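Local coordinates for protein glucose-6-phosphate isomerase (Chlamydia trachomatis D/UW-3/CX, PDB 6OTU) that catalyses the reversible isomerisation of glucose-6-phosphate to fructose-6-phosphate, at residues A[21-26]-A[325-330]; A[173-178]-A[283-288]; A[224-229]-A[234-239]. All coordinates share one frame; numbering follows the deposited sequence.

Contact 1: A[21-26]-A[325-330]; sequences VALQEM and RNLLGY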
loop_
_atom_site.group_PDB
_atom_site.type_symbol
_atom_site.label_atom_id
_atom_site.label_comp_id
_atom_site.label_asym_id
_atom_site.label_seq_id
_atom_site.Cartn_x
_atom_site.Cartn_y
_atom_site.Cartn_z
ATOM N N VAL A 21 16.676 -0.002 30.270
ATOM C CA VAL A 21 16.065 -0.372 31.544
ATOM C C VAL A 21 15.207 0.775 32.088
ATOM O O VAL A 21 14.064 0.573 32.516
ATOM C CB VAL A 21 17.164 -0.810 32.531
ATOM C CG1 VAL A 21 16.684 -0.748 33.984
ATOM C CG2 VAL A 21 17.656 -2.199 32.145
ATOM N N ALA A 22 15.732 1.999 32.065
ATOM C CA ALA A 22 14.916 3.137 32.489
ATOM C C ALA A 22 13.671 3.281 31.624
ATOM O O ALA A 22 12.586 3.603 32.124
ATOM C CB ALA A 22 15.737 4.424 32.442
ATOM N N LEU A 23 13.808 3.045 30.316
ATOM C CA LEU A 23 12.683 3.250 29.417
ATOM C C LEU A 23 11.584 2.212 29.641
ATOM O O LEU A 23 10.399 2.502 29.414
ATOM C CB LEU A 23 13.181 3.227 27.969
ATOM C CG LEU A 23 13.798 4.517 27.423
ATOM C CD1 LEU A 23 14.669 4.220 26.193
ATOM C CD2 LEU A 23 12.703 5.539 27.101
ATOM N N GLN A 24 11.959 1.002 30.069
ATOM C CA GLN A 24 10.962 -0.032 30.323
ATOM C C GLN A 24 10.081 0.344 31.501
ATOM O O GLN A 24 8.882 0.067 31.487
ATOM C CB GLN A 24 11.636 -1.381 30.568
ATOM C CG GLN A 24 12.254 -1.977 29.311
ATOM C CD GLN A 24 12.940 -3.309 29.558
ATOM O OE1 GLN A 24 13.597 -3.510 30.589
ATOM N NE2 GLN A 24 12.794 -4.228 28.607
ATOM N N GLU A 25 10.657 0.995 32.519
ATOM C CA GLU A 25 9.854 1.528 33.621
ATOM C C GLU A 25 8.943 2.652 33.150
ATOM O O GLU A 25 7.776 2.717 33.538
ATOM C CB GLU A 25 10.765 2.020 34.745
ATOM C CG GLU A 25 11.973 1.139 34.952
ATOM C CD GLU A 25 12.623 1.329 36.302
ATOM O OE1 GLU A 25 13.366 0.415 36.728
ATOM O OE2 GLU A 25 12.389 2.386 36.931
ATOM N N MET A 26 9.455 3.536 32.300
ATOM C CA MET A 26 8.649 4.647 31.810
ATOM C C MET A 26 7.515 4.160 30.922
ATOM O O MET A 26 6.404 4.700 30.977
ATOM C CB MET A 26 9.535 5.644 31.055
ATOM C CG MET A 26 10.625 6.241 31.896
ATOM S SD MET A 26 11.686 7.373 30.976
ATOM C CE MET A 26 13.163 7.243 31.992
ATOM N N ARG A 325 7.758 1.012 18.909
ATOM C CA ARG A 325 7.813 -0.397 18.523
ATOM C C ARG A 325 8.163 -1.298 19.706
ATOM O O ARG A 325 7.408 -2.216 20.038
ATOM C CB ARG A 325 8.818 -0.594 17.382
ATOM C CG ARG A 325 9.131 -2.054 17.028
ATOM C CD ARG A 325 7.918 -2.822 16.507
ATOM N NE ARG A 325 8.349 -3.886 15.611
ATOM C CZ ARG A 325 7.847 -5.121 15.563
ATOM N NH1 ARG A 325 6.875 -5.500 16.381
ATOM N NH2 ARG A 325 8.335 -5.987 14.686
ATOM N N ASN A 326 9.305 -1.052 20.346
ATOM C CA ASN A 326 9.789 -1.919 21.419
ATOM C C ASN A 326 9.250 -1.547 22.794
ATOM O O ASN A 326 9.031 -2.428 23.626
ATOM C CB ASN A 326 11.329 -1.905 21.471
ATOM C CG ASN A 326 11.975 -2.177 20.107
ATOM O OD1 ASN A 326 12.534 -1.266 19.470
ATOM N ND2 ASN A 326 11.895 -3.424 19.654
ATOM N N LEU A 327 9.050 -0.275 23.083
ATOM C CA LEU A 327 8.661 0.038 24.452
ATOM C C LEU A 327 7.156 0.035 24.655
ATOM O O LEU A 327 6.691 -0.481 25.672
ATOM C CB LEU A 327 9.271 1.369 24.874
ATOM C CG LEU A 327 10.720 0.945 25.118
ATOM C CD1 LEU A 327 11.681 2.073 24.908
ATOM C CD2 LEU A 327 10.856 0.347 26.513
ATOM N N LEU A 328 6.385 0.563 23.702
ATOM C CA LEU A 328 4.927 0.562 23.797
ATOM C C LEU A 328 4.297 -0.644 23.121
ATOM O O LEU A 328 3.120 -0.935 23.370
ATOM C CB LEU A 328 4.349 1.840 23.182
ATOM C CG LEU A 328 4.742 3.124 23.907
ATOM C CD1 LEU A 328 3.863 4.243 23.396
ATOM C CD2 LEU A 328 4.644 2.962 25.430
ATOM N N GLY A 329 5.046 -1.314 22.247
ATOM C CA GLY A 329 4.629 -2.566 21.657
ATOM C C GLY A 329 3.794 -2.487 20.398
ATOM O O GLY A 329 3.138 -3.474 20.056
ATOM N N TYR A 330 3.789 -1.368 19.687
ATOM C CA TYR A 330 2.955 -1.293 18.492
ATOM C C TYR A 330 3.686 -1.943 17.319
ATOM O O TYR A 330 4.798 -1.522 16.989
ATOM C CB TYR A 330 2.589 0.155 18.177
ATOM C CG TYR A 330 2.017 0.934 19.361
ATOM C CD1 TYR A 330 1.032 0.381 20.179
ATOM C CD2 TYR A 330 2.471 2.234 19.663
ATOM C CE1 TYR A 330 0.506 1.098 21.264
ATOM C CE2 TYR A 330 1.943 2.954 20.728
ATOM C CZ TYR A 330 0.970 2.380 21.521
ATOM O OH TYR A 330 0.466 3.084 22.583
#
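Gln24 and Leu327 mark the nearest approach of the two backbones, their CA atoms 6.3 Å apart where the N-terminal helix 18-26 lies against the last part of helix 313-327. In the phosphoglucose isomerase fold this is helix-on-helix packing: a helix near the start of the chain covers the one that leads into strand 332-337 of the mixed sheet. The join is small, and the forked end of Leu327 carries most of it. One branch takes the side chain of Leu23, with Leu327 CD1 3.6 Å from Leu23 CB and 3.9 Å from Leu23 CD1; the two leucines cross at about a right angle. With the CB of Leu327 pointing toward helix 18-26 and its CG anti to the carbonyl carbon (chi1 -76°), both methyls reach that helix. Gln24 adds just its aliphatic part, CG lying 3.9 Å from Leu327 CD2, and its chain then runs on extended toward the exposed surface. Leu23 is the buried member, shared with Trp323 of helix 313-327 and with Ala70 and Leu71 of helix 65-77, so the short N-terminal helix spans two others. On the 325-330 side, Gly329, with positive phi (87°), is the first residue to leave helical geometry. Asn326 is held by Arg371 O and Trp487 NE1, while Arg325 forms a salt bridge with Asp397 of the second subunit. The other branch of Leu327 touches backbone instead: CD2 sits 3.6 Å from Leu23 O and 3.8 Å from Gln24 N.

Contact 2: A[173-178]-A[283-288]; sequences GSCPSD and FAFGYE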
loop_
_atom_site.group_PDB
_atom_site.type_symbol
_atom_site.label_atom_id
_atom_site.label_comp_id
_atom_site.label_asym_id
_atom_site.label_seq_id
_atom_site.Cartn_x
_atom_site.Cartn_y
_atom_site.Cartn_z
ATOM N N GLY A 173 5.716 17.116 -10.295
ATOM C CA GLY A 173 4.953 18.342 -10.151
ATOM C C GLY A 173 5.779 19.609 -10.162
ATOM O O GLY A 173 5.225 20.697 -10.364
ATOM N N SER A 174 7.090 19.494 -9.964
ATOM C CA SER A 174 7.973 20.648 -9.889
ATOM C C SER A 174 8.729 20.921 -11.181
ATOM O O SER A 174 9.081 22.073 -11.433
ATOM C CB SER A 174 9.000 20.468 -8.761
ATOM O OG SER A 174 8.444 19.813 -7.646
ATOM N N CYS A 175 9.001 19.905 -12.000
ATOM C CA CYS A 175 9.924 20.071 -13.119
ATOM C C CYS A 175 9.165 19.914 -14.421
ATOM O O CYS A 175 8.580 18.844 -14.664
ATOM C CB CYS A 175 11.051 19.046 -13.047
ATOM S SG CYS A 175 11.864 18.997 -11.446
ATOM N N PRO A 176 9.154 20.937 -15.275
ATOM C CA PRO A 176 8.499 20.803 -16.584
ATOM C C PRO A 176 9.150 19.695 -17.398
ATOM O O PRO A 176 10.376 19.562 -17.424
ATOM C CB PRO A 176 8.714 22.174 -17.237
ATOM C CG PRO A 176 9.309 23.061 -16.157
ATOM C CD PRO A 176 9.945 22.170 -15.159
ATOM N N SER A 177 8.316 18.886 -18.051
ATOM C CA SER A 177 8.797 17.730 -18.796
ATOM C C SER A 177 7.707 17.263 -19.755
ATOM O O SER A 177 6.532 17.237 -19.393
ATOM C CB SER A 177 9.203 16.595 -17.839
ATOM O OG SER A 177 9.176 15.323 -18.474
ATOM N N ASP A 178 8.106 16.909 -20.979
ATOM C CA ASP A 178 7.228 16.238 -21.937
ATOM C C ASP A 178 7.593 14.765 -22.129
ATOM O O ASP A 178 7.044 14.109 -23.019
ATOM C CB ASP A 178 7.243 16.973 -23.286
ATOM C CG ASP A 178 8.660 17.166 -23.855
ATOM O OD1 ASP A 178 9.662 16.950 -23.132
ATOM O OD2 ASP A 178 8.767 17.540 -25.045
ATOM N N PHE A 283 16.743 12.017 -17.387
ATOM C CA PHE A 283 16.039 12.090 -18.664
ATOM C C PHE A 283 14.710 12.823 -18.523
ATOM O O PHE A 283 14.363 13.664 -19.365
ATOM C CB PHE A 283 15.828 10.679 -19.215
ATOM C CG PHE A 283 15.036 10.626 -20.491
ATOM C CD1 PHE A 283 15.662 10.757 -21.722
ATOM C CD2 PHE A 283 13.662 10.416 -20.467
ATOM C CE1 PHE A 283 14.929 10.695 -22.906
ATOM C CE2 PHE A 283 12.933 10.351 -21.643
ATOM C CZ PHE A 283 13.567 10.491 -22.865
ATOM N N ALA A 284 13.948 12.509 -17.474
ATOM C CA ALA A 284 12.655 13.153 -17.274
ATOM C C ALA A 284 12.814 14.657 -17.122
ATOM O O ALA A 284 12.205 15.434 -17.862
ATOM C CB ALA A 284 11.950 12.567 -16.045
ATOM N N PHE A 285 13.650 15.083 -16.182
ATOM C CA PHE A 285 13.654 16.461 -15.726
ATOM C C PHE A 285 14.931 17.223 -16.041
ATOM O O PHE A 285 15.030 18.397 -15.663
ATOM C CB PHE A 285 13.389 16.500 -14.214
ATOM C CG PHE A 285 12.292 15.564 -13.772
ATOM C CD1 PHE A 285 10.989 15.752 -14.209
ATOM C CD2 PHE A 285 12.557 14.502 -12.922
ATOM C CE1 PHE A 285 9.980 14.896 -13.810
ATOM C CE2 PHE A 285 11.543 13.653 -12.513
ATOM C CZ PHE A 285 10.255 13.853 -12.960
ATOM N N GLY A 286 15.905 16.604 -16.705
ATOM C CA GLY A 286 17.175 17.268 -16.995
ATOM C C GLY A 286 18.194 17.093 -15.884
ATOM O O GLY A 286 17.857 16.896 -14.714
ATOM N N TYR A 287 19.478 17.187 -16.267
ATOM C CA TYR A 287 20.589 16.903 -15.355
ATOM C C TYR A 287 20.520 17.722 -14.068
ATOM O O TYR A 287 20.647 17.175 -12.964
ATOM C CB TYR A 287 21.916 17.168 -16.065
ATOM C CG TYR A 287 23.151 16.904 -15.227
ATOM C CD1 TYR A 287 23.541 15.612 -14.934
ATOM C CD2 TYR A 287 23.942 17.949 -14.753
ATOM C CE1 TYR A 287 24.684 15.360 -14.184
ATOM C CE2 TYR A 287 25.089 17.706 -13.999
ATOM C CZ TYR A 287 25.451 16.403 -13.718
ATOM O OH TYR A 287 26.577 16.122 -12.970
ATOM N N GLU A 288 20.344 19.042 -14.199
ATOM C CA GLU A 288 20.396 19.939 -13.047
ATOM C C GLU A 288 19.388 19.545 -11.976
ATOM O O GLU A 288 19.641 19.749 -10.785
ATOM C CB GLU A 288 20.164 21.388 -13.496
#
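Cys175 and Ser177, two residues apart in a loop without regular structure, close on Ala284 and Phe285 at the end of helix 275-285. This loop-on-helix-end packing belongs to the part of the isomerase built round the five-stranded parallel sheet. The tight part lies at Cys175, where Cys175 CA is 5.8 Å from Phe285 CA. Cys175 CB rests 3.5 Å from Phe285 CD1 and 3.6 Å from Phe285 CB, approaching the ring obliquely. The sulfur completes a sulfur-aromatic contact, with SG 4.7 Å from the centroid of the Phe285 ring and 34° off its normal. Ala284 CB covers the ring, 3.5 Å above the plane of Phe285 and over its centre. Ser177 meets the helix end differently: its CB is 3.2 Å from Ala284 O, and a chi1 of 157° swings its OG toward the same end. Ser177 OG lies 3.1 Å from Ala284 O, at best a weak and not exclusive hydrogen bond; its firmer partner is the backbone N of Lys179. The looser side belongs to Pro176 and Asp178, both exposed, whose CB atoms are directed away from the helix. Beyond Phe285 the helix ends at Gly286, which is also the N-cap of helix 287-303, beginning just after; at its backbone angles (phi 88°) a CB would press on the carbonyl O of Phe285. Around the contact, Tyr168 and Met171 of helix 162-172 pack against the Phe285 ring, Pro466 of helix 466-487 touches Cys175, and Ser177 O bonds to Arg197 of the second subunit, just before the chain enters strand 180-184.

Contact 3: A[224-229]-A[234-239]; sequences LFRQAY and LSIAEH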
loop_
_atom_site.group_PDB
_atom_site.type_symbol
_atom_site.label_atom_id
_atom_site.label_comp_id
_atom_site.label_asym_id
_atom_site.label_seq_id
_atom_site.Cartn_x
_atom_site.Cartn_y
_atom_site.Cartn_z
ATOM N N LEU A 224 11.870 -9.631 -23.724
ATOM C CA LEU A 224 10.572 -9.289 -24.308
ATOM C C LEU A 224 10.639 -7.996 -25.113
ATOM O O LEU A 224 9.998 -7.872 -26.159
ATOM C CB LEU A 224 9.511 -9.160 -23.216
ATOM C CG LEU A 224 8.609 -10.364 -22.958
ATOM C CD1 LEU A 224 7.593 -9.996 -21.905
ATOM C CD2 LEU A 224 7.920 -10.826 -24.229
ATOM N N PHE A 225 11.386 -7.009 -24.629
ATOM C CA PHE A 225 11.451 -5.745 -25.354
ATOM C C PHE A 225 12.361 -5.850 -26.570
ATOM O O PHE A 225 12.047 -5.286 -27.627
ATOM C CB PHE A 225 11.910 -4.633 -24.416
ATOM C CG PHE A 225 10.774 -3.930 -23.716
ATOM C CD1 PHE A 225 10.037 -4.578 -22.731
ATOM C CD2 PHE A 225 10.431 -2.626 -24.051
ATOM C CE1 PHE A 225 8.972 -3.932 -22.082
ATOM C CE2 PHE A 225 9.365 -1.980 -23.411
ATOM C CZ PHE A 225 8.639 -2.641 -22.422
ATOM N N ARG A 226 13.477 -6.589 -26.441
ATOM C CA ARG A 226 14.366 -6.801 -27.579
ATOM C C ARG A 226 13.616 -7.425 -28.741
ATOM O O ARG A 226 13.820 -7.030 -29.890
ATOM C CB ARG A 226 15.562 -7.684 -27.194
ATOM C CG ARG A 226 16.510 -7.067 -26.172
ATOM C CD ARG A 226 17.976 -7.165 -26.570
ATOM N NE ARG A 226 18.816 -6.432 -25.616
ATOM C CZ ARG A 226 19.807 -5.607 -25.954
ATOM N NH1 ARG A 226 20.105 -5.401 -27.238
ATOM N NH2 ARG A 226 20.505 -4.990 -25.002
ATOM N N GLN A 227 12.736 -8.393 -28.455
ATOM C CA GLN A 227 11.958 -9.038 -29.508
ATOM C C GLN A 227 10.985 -8.065 -30.151
ATOM O O GLN A 227 10.772 -8.112 -31.368
ATOM C CB GLN A 227 11.211 -10.250 -28.955
ATOM C CG GLN A 227 12.106 -11.209 -28.199
ATOM C CD GLN A 227 11.893 -12.653 -28.568
ATOM O OE1 GLN A 227 11.407 -13.449 -27.760
ATOM N NE2 GLN A 227 12.267 -13.008 -29.792
ATOM N N ALA A 228 10.388 -7.173 -29.353
ATOM C CA ALA A 228 9.438 -6.216 -29.907
ATOM C C ALA A 228 10.128 -5.261 -30.880
ATOM O O ALA A 228 9.583 -4.972 -31.953
ATOM C CB ALA A 228 8.726 -5.458 -28.778
ATOM N N TYR A 229 11.332 -4.778 -30.535
ATOM C CA TYR A 229 12.105 -3.962 -31.474
ATOM C C TYR A 229 12.412 -4.733 -32.751
ATOM O O TYR A 229 12.214 -4.228 -33.864
ATOM C CB TYR A 229 13.403 -3.485 -30.831
ATOM C CG TYR A 229 13.235 -2.204 -30.057
ATOM C CD1 TYR A 229 12.851 -2.232 -28.724
ATOM C CD2 TYR A 229 13.434 -0.969 -30.661
ATOM C CE1 TYR A 229 12.685 -1.072 -28.005
ATOM C CE2 TYR A 229 13.271 0.210 -29.945
ATOM C CZ TYR A 229 12.898 0.142 -28.619
ATOM O OH TYR A 229 12.718 1.284 -27.891
ATOM N N LEU A 234 13.548 -2.704 -36.020
ATOM C CA LEU A 234 14.324 -1.548 -35.593
ATOM C C LEU A 234 15.694 -1.991 -35.109
ATOM O O LEU A 234 15.831 -3.066 -34.517
ATOM C CB LEU A 234 13.615 -0.795 -34.464
ATOM C CG LEU A 234 12.189 -0.306 -34.698
ATOM C CD1 LEU A 234 11.689 0.427 -33.465
ATOM C CD2 LEU A 234 12.129 0.587 -35.926
ATOM N N SER A 235 16.708 -1.164 -35.348
ATOM C CA SER A 235 18.007 -1.426 -34.745
ATOM C C SER A 235 17.853 -1.430 -33.235
ATOM O O SER A 235 17.314 -0.491 -32.650
ATOM C CB SER A 235 19.030 -0.373 -35.175
ATOM O OG SER A 235 19.113 -0.309 -36.589
ATOM N N ILE A 236 18.311 -2.501 -32.612
ATOM C CA ILE A 236 17.965 -2.788 -31.225
ATOM C C ILE A 236 18.937 -2.134 -30.251
ATOM O O ILE A 236 18.526 -1.413 -29.339
ATOM C CB ILE A 236 17.892 -4.320 -31.025
ATOM C CG1 ILE A 236 16.772 -4.914 -31.897
ATOM C CG2 ILE A 236 17.721 -4.668 -29.553
ATOM C CD1 ILE A 236 16.894 -6.419 -32.149
ATOM N N ALA A 237 20.239 -2.369 -30.418
ATOM C CA ALA A 237 21.209 -1.862 -29.453
ATOM C C ALA A 237 21.143 -0.346 -29.311
ATOM O O ALA A 237 21.461 0.184 -28.241
ATOM C CB ALA A 237 22.625 -2.294 -29.855
ATOM N N GLU A 238 20.736 0.369 -30.368
ATOM C CA GLU A 238 20.668 1.828 -30.321
ATOM C C GLU A 238 19.684 2.346 -29.266
ATOM O O GLU A 238 19.747 3.526 -28.902
ATOM C CB GLU A 238 20.291 2.377 -31.704
ATOM N N HIS A 239 18.792 1.493 -28.751
ATOM C CA HIS A 239 17.728 1.920 -27.846
ATOM C C HIS A 239 17.873 1.422 -26.407
ATOM O O HIS A 239 17.061 1.815 -25.553
ATOM C CB HIS A 239 16.364 1.475 -28.390
ATOM C CG HIS A 239 15.994 2.120 -29.688
ATOM N ND1 HIS A 239 15.215 3.253 -29.760
ATOM C CD2 HIS A 239 16.298 1.789 -30.967
ATOM C CE1 HIS A 239 15.051 3.592 -31.027
ATOM N NE2 HIS A 239 15.697 2.720 -31.780
#
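Tyr229 lays its CE2 over one face of the His239 imidazole, 3.3 Å from His239 CG and displaced toward the rim of the ring. The planes are inclined at 38° with centroids 4.7 Å apart, too tilted for a parallel stack and too flat for an edge-to-face pair. At the edges, Ser235 O lies in the plane of the imidazole and Phe225 O in that of the tyrosine ring, which also meets Phe240 edge-to-face. These rings belong to the beta-alpha-beta crossover of strand 204-209, helix 216-231 and strand 240-245, neighbours in the parallel sheet; the 234-239 loop returns the chain from helix to strand. Apolar groups fill in around Tyr229: Leu234 CD1 comes obliquely to within 3.6 Å of Tyr229 CD2, and Ile236 CG1 lies 3.8 Å from Tyr229 CB. Arg226, bent at chi2 (-132°), brings NH1 obliquely to within 3.4 Å of Ile236 CG2. Its charge is answered elsewhere, by a salt bridge to Glu222, a hydrogen bond to Arg255 O and a cation-pi contact with Phe240. Across the segments the hydrogen bond runs between backbones, Leu234 N to Tyr229 O at 3.0 Å and 162°, with the donor above the carbonyl plane. The chemistry is thus mostly apolar and aromatic, closed at the turn by one nearly straight bond. His239 ND1 bonds to Thr204 O, a carbonyl that can only accept and that also takes a weak hydrogen bond from Tyr229 OH, so ND1 probably carries a proton; this would help to fix the rotation of the ring whose face Tyr229 CE2 covers.

The contacts are nested along the chain, contact 3 inside the loop closed by contact 2 and contact 2 inside that closed by contact 1. Contacts 2 and 3 are the closer pair, without touching, their centres 26 Å and nearest atoms about 10 Å apart, beside the five-stranded parallel sheet. Contact 1 is across the chain's centre, its own centre 45 Å from that of contact 2 and 57 Å from that of contact 3. Consecutive helices 287-303 and 313-327 lead from contact 2 to contact 1. All lie away from the glucose-6-phosphate pocket: contact 1 joins the N-terminal helix to the helix before strand 332-337, while contacts 2 and 3 hold the loops that lead into strands 180-184 and 240-245.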